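Long-range contact in nitrogenase molybdenum-iron protein alpha chain (Clostridium pasteurianum, PDB 4WES), which forms, with the beta chain, the nitrogenase component that reduces dinitrogen to ammonium at an iron-sulfur-molybdenum cluster: residues V212-Y216 and S265-A270. Sequence-based numbering, arbitrary orientation.
Sequences VLGEY and SINYIA. With ICS (iron-sulfur-molybdenum cluster with interstitial carbon), chain F.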
# COMPACT_ATOMS: atom_id res chain seq x y z
N VAL A 212 18.95 -29.95 24.93
CA VAL A 212 18.61 -28.65 25.49
C VAL A 212 17.17 -28.70 25.97
O VAL A 212 16.24 -28.86 25.18
CB VAL A 212 18.83 -27.49 24.52
CG1 VAL A 212 18.61 -26.15 25.24
CG2 VAL A 212 20.21 -27.53 23.90
N LEU A 213 16.99 -28.65 27.28
CA LEU A 213 15.68 -28.75 27.90
C LEU A 213 15.11 -27.36 28.21
O LEU A 213 15.83 -26.49 28.75
CB LEU A 213 15.74 -29.53 29.20
CG LEU A 213 16.20 -31.00 29.15
CD1 LEU A 213 16.01 -31.63 30.51
CD2 LEU A 213 15.49 -31.77 28.06
N GLY A 214 13.82 -27.17 27.96
CA GLY A 214 13.18 -25.90 28.28
C GLY A 214 13.68 -24.79 27.38
O GLY A 214 14.05 -23.69 27.83
N GLU A 215 13.66 -25.07 26.09
CA GLU A 215 14.07 -24.14 25.06
C GLU A 215 13.12 -24.32 23.89
O GLU A 215 12.96 -25.45 23.39
CB GLU A 215 15.51 -24.39 24.63
CG GLU A 215 15.90 -23.67 23.37
CD GLU A 215 15.64 -22.18 23.40
OE1 GLU A 215 15.19 -21.64 22.35
OE2 GLU A 215 15.89 -21.55 24.46
N TYR A 216 12.49 -23.22 23.45
CA TYR A 216 11.33 -23.31 22.57
C TYR A 216 11.53 -22.67 21.21
O TYR A 216 10.62 -22.51 20.44
CB TYR A 216 10.08 -22.84 23.32
CG TYR A 216 9.93 -23.60 24.61
CD1 TYR A 216 9.38 -24.87 24.61
CD2 TYR A 216 10.38 -23.08 25.80
CE1 TYR A 216 9.30 -25.62 25.76
CE2 TYR A 216 10.28 -23.81 26.98
CZ TYR A 216 9.74 -25.08 26.96
OH TYR A 216 9.63 -25.83 28.12
N SER A 265 9.90 -24.32 33.53
CA SER A 265 8.99 -25.11 32.73
C SER A 265 9.40 -26.57 32.58
O SER A 265 8.54 -27.39 32.27
CB SER A 265 8.82 -24.53 31.32
OG SER A 265 10.02 -24.64 30.56
N ILE A 266 10.68 -26.90 32.79
CA ILE A 266 11.18 -28.22 32.40
C ILE A 266 11.90 -28.95 33.50
O ILE A 266 12.36 -30.09 33.29
CB ILE A 266 12.10 -28.13 31.13
CG1 ILE A 266 11.98 -29.35 30.21
CG2 ILE A 266 13.51 -27.76 31.51
CD1 ILE A 266 10.60 -29.54 29.61
N ASN A 267 12.07 -28.33 34.67
CA ASN A 267 12.86 -28.98 35.72
C ASN A 267 12.24 -30.31 36.15
O ASN A 267 12.96 -31.19 36.63
CB ASN A 267 13.13 -28.08 36.95
CG ASN A 267 11.91 -27.84 37.83
OD1 ASN A 267 11.84 -28.42 38.91
ND2 ASN A 267 11.00 -26.98 37.40
N TYR A 268 10.93 -30.44 36.00
CA TYR A 268 10.25 -31.70 36.34
C TYR A 268 10.88 -32.86 35.55
O TYR A 268 11.29 -33.88 36.12
CB TYR A 268 8.75 -31.63 36.03
CG TYR A 268 8.09 -30.34 36.49
CD1 TYR A 268 7.61 -30.18 37.78
CD2 TYR A 268 7.93 -29.28 35.60
CE1 TYR A 268 7.04 -28.97 38.18
CE2 TYR A 268 7.38 -28.09 36.00
CZ TYR A 268 6.92 -27.94 37.28
OH TYR A 268 6.31 -26.76 37.70
N ILE A 269 10.94 -32.69 34.23
CA ILE A 269 11.60 -33.67 33.33
C ILE A 269 13.09 -33.81 33.62
O ILE A 269 13.61 -34.94 33.60
CB ILE A 269 11.29 -33.34 31.87
CG1 ILE A 269 9.91 -33.88 31.50
CG2 ILE A 269 12.33 -33.91 30.92
CD1 ILE A 269 9.34 -33.31 30.23
N ALA A 270 13.79 -32.72 33.91
CA ALA A 270 15.20 -32.83 34.24
C ALA A 270 15.41 -33.75 35.43
O ALA A 270 16.26 -34.66 35.41
CB ALA A 270 15.82 -31.48 34.49
FE1 ICS F . 10.15 -20.78 30.36
MO1 ICS F . 6.08 -15.89 27.55
FE2 ICS F . 7.64 -19.95 30.09
FE3 ICS F . 9.35 -19.70 28.05
FE4 ICS F . 9.65 -18.22 30.24
FE5 ICS F . 8.13 -16.40 29.22
FE6 ICS F . 6.16 -18.13 29.02
FE7 ICS F . 7.82 -17.86 27.06
CX ICS F . 8.17 -18.37 28.98
S1A ICS F . 8.93 -19.61 31.92
S1B ICS F . 5.99 -16.09 29.88
S2A ICS F . 8.61 -21.67 28.96
S2B ICS F . 5.42 -19.84 30.17
S3A ICS F . 9.84 -16.04 30.65
S3B ICS F . 5.60 -18.11 26.87
S4A ICS F . 11.33 -19.27 29.07
S4B ICS F . 8.37 -15.71 27.11
S5A ICS F . 9.09 -19.23 25.88
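Ser265, in the first turn of helix 263-277, meets Tyr216 hydroxyl to hydroxyl: its OG lies 2.7 Å from Tyr216 OH in a hydrogen bond whose direction either group could set. The serine oxygen approaches at the edge of the phenol, near the ring plane, and chi1 of 67° aims it there by placing OG between the backbone N and the carbonyl carbon. Both residues also border the iron-sulfur-molybdenum cluster. Tyr216 CE2 comes within 3.4 Å of the cluster sulfur S2A, which stands obliquely to the ring, while Ser265 OG lies near the same sulfur. Two polar residues from distant parts of the sequence thus tie the strand's exit to the helix beside the end of the cluster far from its molybdenum, where Cys262, a cluster ligand, lies close to Ser265. Ile266 then turns inward against the bend at Gly214. Its CG2 sits 3.7 Å from Leu213 CB, whereas CD1 reaches back toward the tyrosine hydroxyl. Gly214, with a positive phi of 69°, marks the corner of the chain, and Ile266 CG2 packs directly against its backbone. This is the classic site for a bound group in a Rossmann-like alpha/beta domain: strand 209-215 pairs in parallel with strand 257-260, and at their C-terminal ends the chain turns into loop and helix beside the cofactor. Farther along, the contacts between 265-270 and the strand are apolar. Ile269 CG2 approaches Leu213 CD1 at 4.3 Å. The helix is kinked here, and Ile269 N, lacking a bond to the preceding turn, is taken by Asn190 OD1 of helix 182-196. Ala270, one turn on from Ile266, brings its CB to 4.0 Å from Leu213 CD1, the branch that the leucine turns toward the helix, and also touches Val260 of the adjoining strand.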